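Local atomic coordinates of uncharacterized protein Atu2452 (Agrobacterium tumefaciens, PDB entry 2R8B), a protein that is of unknown function but belongs to the dienelactone hydrolase family of the alpha/beta-hydrolase clan and is probably a hydrolase. Residues Ala83-Gln88 against Gly242-Tyr247; Asp129-Asn134 against Glu164-Ala169; Val191-Gly196 against Glu212-Gln217; Gly96-His101 against Met117-Arg122. All coordinates share one frame; numbering follows the deposited sequence.

Contact 1 (Ala83-Gln88 against Gly242-Tyr247); sequences ARLLPQ and GFLAAY
Leu86 and Leu244 both swing CG away from their own carbonyl carbon (chi1 -76° and -61°), and these matching torsions carry their branches into the junction between the two segments. The contact illustrates how aliphatic side chains can close a junction between the last turns of two helices with no polar bond across it. Leu85 sends CD1 to within 4.1 Å of Leu244 CD1. The two leucines cross at about a right angle, so the approach is confined to their methyl ends. Leu86 follows at once but has left the helical conformation, and its extended backbone lets two consecutive leucines turn toward the same partner segment. Its CD2 methyl sits over a turn of main chain, 3.8 Å from Leu244 O and 3.9 Å from Tyr247 C. On the flank of that turn the same CD2 lies 4.2 Å from Tyr247 CB. The carbonyl that Leu86 overlies already has a donor, since Tyr247 N bonds to Leu244 O at 3.0 Å, and the methyl therefore packs on a peptide oxygen that is not without a partner. Tyr247 offers only its near end here, for its ring leads away from Leu86. Beyond the loop, Arg56 takes Pro87 O in a hydrogen bond. Both segments lie against the central sheet: Leu86, Leu244 and Tyr247 all rest on Ile144 of strand 143-148, Phe243 reaches Leu192 of strand 190-196 and makes a cation-pi contact with Arg190, and Leu85 also touches Val240 and Arg241 earlier in helix 234-244.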
loop_
_atom_site.group_PDB
_atom_site.type_symbol
_atom_site.label_atom_id
_atom_site.label_comp_id
_atom_site.label_asym_id
_atom_site.label_seq_id
_atom_site.Cartn_x
_atom_site.Cartn_y
_atom_site.Cartn_z
ATOM N N ALA A 83 6.617 -12.557 -3.338
ATOM C CA ALA A 83 6.839 -13.928 -2.869
ATOM C C ALA A 83 8.326 -14.101 -2.594
ATOM O O ALA A 83 8.741 -14.652 -1.552
ATOM C CB ALA A 83 6.329 -14.971 -3.893
ATOM N N ARG A 84 9.094 -13.606 -3.564
ATOM C CA ARG A 84 10.540 -13.477 -3.524
ATOM C C ARG A 84 10.939 -12.639 -2.300
ATOM O O ARG A 84 11.924 -12.927 -1.660
ATOM C CB ARG A 84 11.010 -12.774 -4.810
ATOM C CG ARG A 84 12.175 -13.407 -5.627
ATOM C CD ARG A 84 12.936 -12.285 -6.471
ATOM N NE ARG A 84 12.148 -11.704 -7.578
ATOM C CZ ARG A 84 11.503 -10.536 -7.541
ATOM N NH1 ARG A 84 11.539 -9.774 -6.448
ATOM N NH2 ARG A 84 10.819 -10.124 -8.602
ATOM N N LEU A 85 10.174 -11.615 -1.953
ATOM C CA LEU A 85 10.611 -10.787 -0.845
ATOM C C LEU A 85 10.456 -11.388 0.547
ATOM O O LEU A 85 11.315 -11.202 1.393
ATOM C CB LEU A 85 9.939 -9.427 -0.875
ATOM C CG LEU A 85 10.714 -8.453 -1.734
ATOM C CD1 LEU A 85 9.858 -7.241 -2.072
ATOM C CD2 LEU A 85 11.970 -8.078 -0.994
ATOM N N LEU A 86 9.338 -12.045 0.818
ATOM C CA LEU A 86 9.113 -12.597 2.140
ATOM C C LEU A 86 8.784 -14.066 1.949
ATOM O O LEU A 86 7.621 -14.488 1.778
ATOM C CB LEU A 86 8.082 -11.791 2.933
ATOM C CG LEU A 86 8.663 -10.473 3.482
ATOM C CD1 LEU A 86 7.576 -9.493 3.876
ATOM C CD2 LEU A 86 9.646 -10.688 4.635
ATOM N N PRO A 87 9.845 -14.858 1.967
ATOM C CA PRO A 87 9.854 -16.153 1.344
ATOM C C PRO A 87 8.724 -16.973 1.925
ATOM O O PRO A 87 8.282 -17.958 1.322
ATOM C CB PRO A 87 11.211 -16.732 1.777
ATOM C CG PRO A 87 12.061 -15.526 2.101
ATOM C CD PRO A 87 11.100 -14.547 2.677
ATOM N N GLN A 88 8.260 -16.584 3.106
ATOM C CA GLN A 88 7.303 -17.422 3.795
ATOM C C GLN A 88 6.162 -16.666 4.424
ATOM O O GLN A 88 5.438 -17.197 5.274
ATOM C CB GLN A 88 7.999 -18.355 4.774
ATOM C CG GLN A 88 8.766 -17.742 5.967
ATOM C CD GLN A 88 9.002 -18.898 7.004
ATOM O OE1 GLN A 88 10.160 -19.264 7.301
ATOM N NE2 GLN A 88 7.895 -19.517 7.505
ATOM N N GLY A 242 16.202 -3.821 1.727
ATOM C CA GLY A 242 16.743 -3.473 3.041
ATOM C C GLY A 242 15.656 -3.234 4.094
ATOM O O GLY A 242 15.813 -3.660 5.243
ATOM N N PHE A 243 14.544 -2.602 3.706
ATOM C CA PHE A 243 13.488 -2.243 4.657
ATOM C C PHE A 243 12.750 -3.469 5.206
ATOM O O PHE A 243 12.657 -3.646 6.415
ATOM C CB PHE A 243 12.530 -1.213 4.030
ATOM C CG PHE A 243 11.334 -0.861 4.889
ATOM C CD1 PHE A 243 11.424 0.130 5.858
ATOM C CD2 PHE A 243 10.103 -1.515 4.696
ATOM C CE1 PHE A 243 10.302 0.468 6.641
ATOM C CE2 PHE A 243 8.948 -1.194 5.466
ATOM C CZ PHE A 243 9.046 -0.219 6.455
ATOM N N LEU A 244 12.271 -4.341 4.326
ATOM C CA LEU A 244 11.532 -5.531 4.740
ATOM C C LEU A 244 12.374 -6.665 5.258
ATOM O O LEU A 244 11.825 -7.697 5.682
ATOM C CB LEU A 244 10.714 -6.068 3.582
ATOM C CG LEU A 244 9.655 -5.138 2.996
ATOM C CD1 LEU A 244 9.230 -5.732 1.698
ATOM C CD2 LEU A 244 8.449 -4.882 3.907
ATOM N N ALA A 245 13.697 -6.515 5.218
ATOM C CA ALA A 245 14.595 -7.592 5.703
ATOM C C ALA A 245 14.400 -7.802 7.196
ATOM O O ALA A 245 14.628 -8.875 7.688
ATOM C CB ALA A 245 16.068 -7.314 5.372
ATOM N N ALA A 246 13.931 -6.788 7.908
ATOM C CA ALA A 246 13.637 -6.904 9.336
ATOM C C ALA A 246 12.505 -7.871 9.611
ATOM O O ALA A 246 12.339 -8.296 10.739
ATOM C CB ALA A 246 13.293 -5.520 9.942
ATOM N N TYR A 247 11.720 -8.206 8.591
ATOM C CA TYR A 247 10.483 -8.972 8.790
ATOM C C TYR A 247 10.636 -10.453 8.406
ATOM O O TYR A 247 9.748 -11.280 8.704
ATOM C CB TYR A 247 9.288 -8.281 8.096
ATOM C CG TYR A 247 8.944 -6.944 8.751
ATOM C CD1 TYR A 247 8.120 -6.893 9.878
ATOM C CD2 TYR A 247 9.478 -5.725 8.275
ATOM C CE1 TYR A 247 7.818 -5.663 10.513
ATOM C CE2 TYR A 247 9.173 -4.487 8.902
ATOM C CZ TYR A 247 8.348 -4.463 10.024
ATOM O OH TYR A 247 8.042 -3.275 10.689
#

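Contact 2 (Asp129-Asn134 against Glu164-Ala169)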
loop_
_atom_site.group_PDB
_atom_site.type_symbol
_atom_site.label_atom_id
_atom_site.label_comp_id
_atom_site.label_asym_id
_atom_site.label_seq_id
_atom_site.Cartn_x
_atom_site.Cartn_y
_atom_site.Cartn_z
ATOM N N ASP A 129 -11.387 -4.635 5.637
ATOM C CA ASP A 129 -12.120 -5.850 5.949
ATOM C C ASP A 129 -11.466 -7.079 5.351
ATOM O O ASP A 129 -11.267 -8.089 6.051
ATOM C CB ASP A 129 -13.558 -5.723 5.465
ATOM C CG ASP A 129 -14.369 -4.819 6.354
ATOM O OD1 ASP A 129 -13.971 -4.711 7.537
ATOM O OD2 ASP A 129 -15.379 -4.220 5.891
ATOM N N PHE A 130 -11.149 -6.954 4.060
ATOM C CA PHE A 130 -10.471 -7.934 3.257
ATOM C C PHE A 130 -9.199 -8.335 3.984
ATOM O O PHE A 130 -8.994 -9.501 4.277
ATOM C CB PHE A 130 -10.172 -7.282 1.909
ATOM C CG PHE A 130 -9.428 -8.152 0.935
ATOM C CD1 PHE A 130 -10.076 -9.155 0.226
ATOM C CD2 PHE A 130 -8.096 -7.916 0.659
ATOM C CE1 PHE A 130 -9.395 -9.947 -0.708
ATOM C CE2 PHE A 130 -7.417 -8.699 -0.277
ATOM C CZ PHE A 130 -8.071 -9.720 -0.946
ATOM N N ILE A 131 -8.368 -7.373 4.337
ATOM C CA ILE A 131 -7.165 -7.689 5.103
ATOM C C ILE A 131 -7.458 -8.392 6.463
ATOM O O ILE A 131 -6.963 -9.483 6.678
ATOM C CB ILE A 131 -6.220 -6.444 5.213
ATOM C CG1 ILE A 131 -5.634 -6.122 3.834
ATOM C CG2 ILE A 131 -5.076 -6.704 6.206
ATOM C CD1 ILE A 131 -5.186 -4.714 3.667
ATOM N N LYS A 132 -8.257 -7.806 7.355
ATOM C CA LYS A 132 -8.654 -8.472 8.620
ATOM C C LYS A 132 -9.172 -9.920 8.425
ATOM O O LYS A 132 -8.904 -10.822 9.251
ATOM C CB LYS A 132 -9.745 -7.680 9.361
ATOM C CG LYS A 132 -9.285 -6.375 10.026
ATOM C CD LYS A 132 -10.356 -5.277 9.882
ATOM C CE LYS A 132 -10.094 -4.055 10.778
ATOM N NZ LYS A 132 -10.666 -4.291 12.148
ATOM N N ALA A 133 -9.947 -10.108 7.351
ATOM C CA ALA A 133 -10.620 -11.377 7.087
ATOM C C ALA A 133 -9.600 -12.434 6.661
ATOM O O ALA A 133 -9.722 -13.582 7.048
ATOM C CB ALA A 133 -11.748 -11.209 6.039
ATOM N N ASN A 134 -8.572 -12.034 5.909
ATOM C CA ASN A 134 -7.504 -12.970 5.508
ATOM C C ASN A 134 -6.514 -13.266 6.615
ATOM O O ASN A 134 -6.042 -14.387 6.717
ATOM C CB ASN A 134 -6.765 -12.476 4.268
ATOM C CG ASN A 134 -7.576 -12.643 3.022
ATOM O OD1 ASN A 134 -7.606 -13.694 2.411
ATOM N ND2 ASN A 134 -8.249 -11.601 2.640
ATOM N N GLU A 164 -4.089 1.386 13.341
ATOM C CA GLU A 164 -3.544 0.305 14.125
ATOM C C GLU A 164 -3.528 -1.048 13.424
ATOM O O GLU A 164 -3.138 -2.073 14.015
ATOM C CB GLU A 164 -4.202 0.260 15.510
ATOM C CG GLU A 164 -3.473 1.202 16.466
ATOM C CD GLU A 164 -3.853 1.068 17.966
ATOM O OE1 GLU A 164 -4.355 -0.011 18.375
ATOM O OE2 GLU A 164 -3.611 2.039 18.747
ATOM N N LEU A 165 -3.925 -1.073 12.161
ATOM C CA LEU A 165 -3.881 -2.331 11.403
ATOM C C LEU A 165 -2.470 -2.764 10.935
ATOM O O LEU A 165 -2.050 -3.850 11.218
ATOM C CB LEU A 165 -4.899 -2.322 10.268
ATOM C CG LEU A 165 -4.893 -3.568 9.400
ATOM C CD1 LEU A 165 -5.304 -4.796 10.202
ATOM C CD2 LEU A 165 -5.822 -3.365 8.210
ATOM N N PHE A 166 -1.729 -1.903 10.263
ATOM C CA PHE A 166 -0.433 -2.249 9.700
ATOM C C PHE A 166 0.765 -2.127 10.605
ATOM O O PHE A 166 0.890 -1.167 11.369
ATOM C CB PHE A 166 -0.165 -1.412 8.458
ATOM C CG PHE A 166 -0.802 -1.970 7.226
ATOM C CD1 PHE A 166 -2.157 -1.720 6.949
ATOM C CD2 PHE A 166 -0.066 -2.772 6.345
ATOM C CE1 PHE A 166 -2.772 -2.257 5.794
ATOM C CE2 PHE A 166 -0.677 -3.322 5.217
ATOM C CZ PHE A 166 -2.033 -3.066 4.940
ATOM N N ASP A 167 1.681 -3.073 10.429
ATOM C CA ASP A 167 2.947 -3.051 11.091
ATOM C C ASP A 167 3.992 -2.412 10.235
ATOM O O ASP A 167 4.839 -1.692 10.739
ATOM C CB ASP A 167 3.390 -4.481 11.405
ATOM C CG ASP A 167 2.658 -5.048 12.591
ATOM O OD1 ASP A 167 3.276 -5.003 13.696
ATOM O OD2 ASP A 167 1.468 -5.477 12.423
ATOM N N ALA A 168 3.970 -2.727 8.949
ATOM C CA ALA A 168 4.908 -2.111 8.020
ATOM C C ALA A 168 4.232 -1.760 6.716
ATOM O O ALA A 168 3.324 -2.462 6.272
ATOM C CB ALA A 168 6.035 -3.020 7.753
ATOM N N ALA A 169 4.663 -0.682 6.084
ATOM C CA ALA A 169 4.076 -0.359 4.799
ATOM C C ALA A 169 5.097 0.253 3.869
ATOM O O ALA A 169 5.908 1.085 4.296
ATOM C CB ALA A 169 2.890 0.572 4.982
#
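Ile131 meets the 164-169 segment with both of its branches, and each finds a different residue. The longer branch brings CD1 to the far end of the Phe166 ring, 3.8 Å from Phe166 CZ and 4.0 Å from Phe166 CE1, approaching the ring obliquely. With CG1 turned away from the carbonyl carbon (chi1 -68°), the CG2 methyl is left on another side of CB, where it lies 4.0 Å from Leu165 CD2. Leu165 has a second neighbour on its other methyl: Lys132 CG stands 4.3 Å from Leu165 CD1, so the aliphatic part of the lysine lies along the exposed border while the isoleucine fills the buried side. Helix 117-138 packs here on the central sheet of what is, by family, an alpha/beta-hydrolase fold, with apolar branches inward and the lysine at the border. It covers the chain leading into strand 168-172, and Val143 of the adjacent strand touches Ile131, Leu165 and Phe166 alike. Leu155, Val158 and Leu159 of helix 150-161 press on the Phe166 ring. Farther out, the helix secures its own side. Asn134 ND2 donates to Phe130 O at 2.8 Å, with an N-H...O angle of 150°, meeting the carbonyl from above its plane while also lying over the centre of the Phe130 ring. That oxygen accepts from Asn134 N too, at 3.0 Å, and so holds two donors of one residue. Tyr51 and His53 set their rings edge-to-face with Phe130, and beyond Phe166 the carboxylate of Asp167 forms a salt bridge with Lys186.

Contact 3 (Val191-Gly196 against Glu212-Gln217); sequences VLITAG and ESLKAQ
Leu214, the residue through which this helix reaches Val191 and Ile193, has its carbonyl oxygen held at 2.9 Å by Gln217 N. The bond spans three residues, as does the one from Ala216 N to Ser213 O at 3.0 Å, whereas the four-residue bonds over the same turn are weak. Across the contact everything is apolar. Leu214 sends CD1 toward the strand, its CG turned away from the carbonyl carbon (chi1 -67°) and its chain then running on extended, so that one methyl reaches two strand residues. It stands 4.2 Å from Val191 CG2 and, more loosely, 4.5 Å from Ile193 CD1. Val191 and Ile193 alternate along the strand and so look out on the same face of the sheet. This is the inside of a beta-alpha-beta crossover, in which helix 204-217 links strand 190-196 to its parallel neighbour 220-226. In the alpha/beta-hydrolase fold the loop after the equivalent strand usually carries the acid of the catalytic triad, and that loop follows the far end of the strand from Val191. Around the small apolar core, Leu171 of strand 168-172 touches both Leu214 and Ile193, and Val221 packs on Ile193 from the other neighbouring strand. Three residues after Leu214, the buried Gln217 amide is satisfied at both ends, NE2 by Leu159 O and OE1 by Arg189 NH1.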
loop_
_atom_site.group_PDB
_atom_site.type_symbol
_atom_site.label_atom_id
_atom_site.label_comp_id
_atom_site.label_asym_id
_atom_site.label_seq_id
_atom_site.Cartn_x
_atom_site.Cartn_y
_atom_site.Cartn_z
ATOM N N VAL A 191 7.129 2.750 8.311
ATOM C CA VAL A 191 6.866 3.009 6.914
ATOM C C VAL A 191 7.999 3.553 6.048
ATOM O O VAL A 191 8.815 4.398 6.481
ATOM C CB VAL A 191 5.473 3.708 6.639
ATOM C CG1 VAL A 191 4.700 3.977 7.906
ATOM C CG2 VAL A 191 5.589 4.868 5.716
ATOM N N LEU A 192 8.012 3.029 4.816
ATOM C CA LEU A 192 8.939 3.461 3.772
ATOM C C LEU A 192 8.222 4.184 2.639
ATOM O O LEU A 192 7.322 3.624 2.011
ATOM C CB LEU A 192 9.661 2.252 3.188
ATOM C CG LEU A 192 10.544 2.600 1.998
ATOM C CD1 LEU A 192 11.507 3.662 2.363
ATOM C CD2 LEU A 192 11.287 1.410 1.540
ATOM N N ILE A 193 8.615 5.416 2.362
ATOM C CA ILE A 193 8.129 6.093 1.174
ATOM C C ILE A 193 9.263 6.208 0.163
ATOM O O ILE A 193 10.389 6.615 0.522
ATOM C CB ILE A 193 7.582 7.450 1.502
ATOM C CG1 ILE A 193 6.491 7.316 2.574
ATOM C CG2 ILE A 193 6.953 8.049 0.255
ATOM C CD1 ILE A 193 6.199 8.581 3.400
ATOM N N THR A 194 8.990 5.833 -1.084
ATOM C CA THR A 194 9.955 6.008 -2.141
ATOM C C THR A 194 9.332 6.975 -3.114
ATOM O O THR A 194 8.134 6.906 -3.424
ATOM C CB THR A 194 10.223 4.682 -2.897
ATOM O OG1 THR A 194 9.073 4.356 -3.693
ATOM C CG2 THR A 194 10.508 3.482 -1.932
ATOM N N ALA A 195 10.127 7.884 -3.634
ATOM C CA ALA A 195 9.543 8.945 -4.429
ATOM C C ALA A 195 10.482 9.611 -5.460
ATOM O O ALA A 195 11.711 9.545 -5.362
ATOM C CB ALA A 195 8.919 9.970 -3.513
ATOM N N GLY A 196 9.889 10.244 -6.460
ATOM C CA GLY A 196 10.715 10.852 -7.475
ATOM C C GLY A 196 10.704 12.332 -7.194
ATOM O O GLY A 196 9.682 12.908 -6.784
ATOM N N GLU A 212 5.296 13.722 6.890
ATOM C CA GLU A 212 5.107 14.292 8.198
ATOM C C GLU A 212 3.829 13.865 8.832
ATOM O O GLU A 212 3.788 13.701 10.031
ATOM C CB GLU A 212 5.178 15.803 8.179
ATOM C CG GLU A 212 6.591 16.316 8.451
ATOM C CD GLU A 212 7.254 16.889 7.183
ATOM O OE1 GLU A 212 8.061 16.151 6.524
ATOM O OE2 GLU A 212 6.941 18.075 6.839
ATOM N N SER A 213 2.791 13.666 8.038
ATOM C CA SER A 213 1.520 13.216 8.580
ATOM C C SER A 213 1.637 11.838 9.222
ATOM O O SER A 213 1.265 11.634 10.378
ATOM C CB SER A 213 0.475 13.162 7.476
ATOM O OG SER A 213 0.313 14.436 6.867
ATOM N N LEU A 214 2.142 10.882 8.464
ATOM C CA LEU A 214 2.389 9.535 8.987
ATOM C C LEU A 214 3.334 9.553 10.197
ATOM O O LEU A 214 3.156 8.827 11.181
ATOM C CB LEU A 214 2.956 8.661 7.848
ATOM C CG LEU A 214 1.891 8.432 6.764
ATOM C CD1 LEU A 214 2.390 7.636 5.573
ATOM C CD2 LEU A 214 0.695 7.736 7.391
ATOM N N LYS A 215 4.325 10.430 10.103
ATOM C CA LYS A 215 5.348 10.522 11.104
ATOM C C LYS A 215 4.723 10.955 12.402
ATOM O O LYS A 215 5.237 10.654 13.475
ATOM C CB LYS A 215 6.419 11.498 10.667
ATOM C CG LYS A 215 7.741 11.250 11.321
ATOM C CD LYS A 215 8.807 12.170 10.766
ATOM C CE LYS A 215 9.580 11.499 9.635
ATOM N NZ LYS A 215 10.476 12.536 9.046
ATOM N N ALA A 216 3.597 11.650 12.311
ATOM C CA ALA A 216 2.923 12.170 13.511
ATOM C C ALA A 216 2.026 11.097 14.149
ATOM O O ALA A 216 1.630 11.224 15.292
ATOM C CB ALA A 216 2.136 13.474 13.183
ATOM N N GLN A 217 1.722 10.029 13.420
ATOM C CA GLN A 217 0.879 8.980 13.977
ATOM C C GLN A 217 1.677 8.148 14.929
ATOM O O GLN A 217 1.104 7.448 15.755
ATOM C CB GLN A 217 0.368 8.074 12.897
ATOM C CG GLN A 217 -0.814 8.554 12.175
ATOM C CD GLN A 217 -1.155 7.620 11.057
ATOM O OE1 GLN A 217 -0.296 7.226 10.269
ATOM N NE2 GLN A 217 -2.404 7.232 10.982
#

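Contact 4 (Gly96-His101 against Met117-Arg122)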
loop_
_atom_site.group_PDB
_atom_site.type_symbol
_atom_site.label_atom_id
_atom_site.label_comp_id
_atom_site.label_asym_id
_atom_site.label_seq_id
_atom_site.Cartn_x
_atom_site.Cartn_y
_atom_site.Cartn_z
ATOM N N GLY A 96 -7.674 -4.389 -8.439
ATOM C CA GLY A 96 -8.650 -3.368 -8.053
ATOM C C GLY A 96 -10.035 -3.517 -8.678
ATOM O O GLY A 96 -10.211 -4.175 -9.700
ATOM N N ASP A 97 -11.021 -2.891 -8.061
ATOM C CA ASP A 97 -12.406 -3.128 -8.423
ATOM C C ASP A 97 -13.021 -2.015 -9.235
ATOM O O ASP A 97 -14.222 -2.027 -9.480
ATOM C CB ASP A 97 -13.241 -3.359 -7.169
ATOM C CG ASP A 97 -13.133 -2.224 -6.168
ATOM O OD1 ASP A 97 -13.814 -2.304 -5.121
ATOM O OD2 ASP A 97 -12.365 -1.263 -6.407
ATOM N N VAL A 98 -12.211 -1.044 -9.636
ATOM C CA VAL A 98 -12.689 0.015 -10.519
ATOM C C VAL A 98 -11.973 -0.155 -11.856
ATOM O O VAL A 98 -10.783 -0.446 -11.892
ATOM C CB VAL A 98 -12.418 1.423 -9.917
ATOM C CG1 VAL A 98 -13.135 2.498 -10.725
ATOM C CG2 VAL A 98 -12.831 1.482 -8.446
ATOM N N SER A 99 -12.688 0.001 -12.956
ATOM C CA SER A 99 -12.049 -0.110 -14.249
ATOM C C SER A 99 -12.184 1.249 -14.950
ATOM O O SER A 99 -13.288 1.751 -15.069
ATOM C CB SER A 99 -12.711 -1.251 -15.014
ATOM O OG SER A 99 -12.857 -0.965 -16.386
ATOM N N GLU A 100 -11.076 1.862 -15.373
ATOM C CA GLU A 100 -11.112 3.196 -15.992
ATOM C C GLU A 100 -11.023 3.118 -17.525
ATOM O O GLU A 100 -9.924 3.223 -18.083
ATOM C CB GLU A 100 -9.988 4.057 -15.437
ATOM C CG GLU A 100 -10.318 5.538 -15.387
ATOM C CD GLU A 100 -9.284 6.335 -14.593
ATOM O OE1 GLU A 100 -9.529 6.663 -13.408
ATOM O OE2 GLU A 100 -8.211 6.618 -15.153
ATOM N N HIS A 101 -12.186 3.000 -18.189
ATOM C CA HIS A 101 -12.315 2.305 -19.497
ATOM C C HIS A 101 -11.079 1.411 -19.734
ATOM O O HIS A 101 -10.101 1.835 -20.350
ATOM C CB HIS A 101 -12.595 3.225 -20.740
ATOM C CG HIS A 101 -12.780 4.693 -20.437
ATOM N ND1 HIS A 101 -12.031 5.378 -19.488
ATOM C CD2 HIS A 101 -13.586 5.619 -21.023
ATOM C CE1 HIS A 101 -12.401 6.645 -19.467
ATOM N NE2 HIS A 101 -13.337 6.821 -20.395
HETATM N N MSE A 117 -13.946 11.068 -3.074
HETATM C CA MSE A 117 -13.800 10.815 -1.640
HETATM C C MSE A 117 -14.791 9.793 -1.039
HETATM O O MSE A 117 -14.419 9.087 -0.085
HETATM C CB MSE A 117 -13.812 12.122 -0.844
HETATM C CG MSE A 117 -12.615 13.041 -1.108
HETATM SE SE MSE A 117 -10.791 12.312 -0.682
HETATM C CE MSE A 117 -10.264 11.755 -2.451
ATOM N N VAL A 118 -16.026 9.724 -1.558
ATOM C CA VAL A 118 -16.962 8.657 -1.159
ATOM C C VAL A 118 -16.457 7.297 -1.630
ATOM O O VAL A 118 -16.487 6.327 -0.861
ATOM C CB VAL A 118 -18.498 8.860 -1.552
ATOM C CG1 VAL A 118 -18.995 10.212 -1.125
ATOM C CG2 VAL A 118 -18.801 8.595 -3.043
ATOM N N ASP A 119 -15.969 7.216 -2.869
ATOM C CA ASP A 119 -15.448 5.940 -3.350
ATOM C C ASP A 119 -14.196 5.533 -2.612
ATOM O O ASP A 119 -14.030 4.380 -2.297
ATOM C CB ASP A 119 -15.206 5.938 -4.852
ATOM C CG ASP A 119 -15.171 4.528 -5.430
ATOM O OD1 ASP A 119 -14.060 4.117 -5.834
ATOM O OD2 ASP A 119 -16.244 3.854 -5.484
ATOM N N LEU A 120 -13.330 6.487 -2.328
ATOM C CA LEU A 120 -12.143 6.201 -1.546
ATOM C C LEU A 120 -12.465 5.664 -0.164
ATOM O O LEU A 120 -11.823 4.714 0.286
ATOM C CB LEU A 120 -11.240 7.430 -1.427
ATOM C CG LEU A 120 -10.003 7.237 -0.551
ATOM C CD1 LEU A 120 -8.929 6.506 -1.320
ATOM C CD2 LEU A 120 -9.476 8.566 -0.063
ATOM N N GLU A 121 -13.444 6.269 0.501
ATOM C CA GLU A 121 -13.877 5.795 1.798
ATOM C C GLU A 121 -14.496 4.396 1.661
ATOM O O GLU A 121 -14.199 3.486 2.462
ATOM C CB GLU A 121 -14.808 6.803 2.447
ATOM C CG GLU A 121 -15.994 6.233 3.240
ATOM C CD GLU A 121 -16.658 7.319 4.112
ATOM O OE1 GLU A 121 -15.905 7.824 4.974
ATOM O OE2 GLU A 121 -17.875 7.676 3.957
ATOM N N ARG A 122 -15.298 4.199 0.611
ATOM C CA ARG A 122 -15.858 2.861 0.339
ATOM C C ARG A 122 -14.768 1.793 0.244
ATOM O O ARG A 122 -14.918 0.718 0.835
ATOM C CB ARG A 122 -16.758 2.833 -0.918
ATOM C CG ARG A 122 -17.355 1.444 -1.224
ATOM C CD ARG A 122 -17.780 1.262 -2.685
ATOM N NE ARG A 122 -16.719 1.539 -3.676
ATOM C CZ ARG A 122 -15.577 0.835 -3.847
ATOM N NH1 ARG A 122 -15.282 -0.212 -3.081
ATOM N NH2 ARG A 122 -14.709 1.183 -4.800
#
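Val98 and Asp97 reach the first turns of helix 117-138 in quite different ways, one by van der Waals packing and the other by a loose ion pair. On the packed side Val98 places CG2 3.9 Å from Asp119 OD1 and 4.1 Å from Arg122 NH2, the methyl lying at the edge of the guanidinium, near its plane. The group it borders is well fixed. Arg122 NE bonds to Asp119 OD2 at 3.0 Å, nearly in the guanidinium plane and with an N-H...O angle of 154°, although the nitrogen meets the carboxylate from above its own plane. Arg122 NH2 adds weaker bonds of 3.2 Å to both Asp119 OD1 and Asp119 OD2. A bend at chi3 (55°) folds the arginine back on its own helix and permits this grip, while Arg108 N holds Asp119 OD1 from outside. Toward solvent the geometry slackens. Asp97 OD1 lies 3.3 Å from Arg122 NH1, a salt bridge whose hydrogen bond is weak. The carboxylate and guanidinium planes stand 69° apart, so the two groups do not pair side by side, and Lys126 offers Asp97 OD1 a further ion pair that is long and weak. A positive guanidinium between two aspartates would be expected to offset their mutual repulsion. The whole is a surface salt-bridge network of Asp97, Arg122 and Asp119 beside the two-stranded antiparallel sheet of 98-100 and 103-105, where Asp97 and Val98 together face Arg105 in a classic beta bulge.

Overall arrangement
The four contacts grade from core to surface. Contacts 2 and 3 are buried, contact 1 is partly so, and contact 4 lies on the surface. The first three are apolar and converge on one sheet. Contact 1 lies on one face, where Ile144 and Leu192 point; contacts 2 and 3 lie on the other, with Val143, Ala169, Val191 and Ile193. Contacts 2 and 3 lie on adjacent strands, 168-172 and 190-196, with Leu192 N and Ala169 O 2.9 Å apart in a probable hydrogen bond. Contact 1 touches both, Phe243 reaching Ala168 and Leu192. Contact 4 shares helix 117-138 with contact 2, yet there charge replaces methyl groups, about 29 Å from contact 1 between centres.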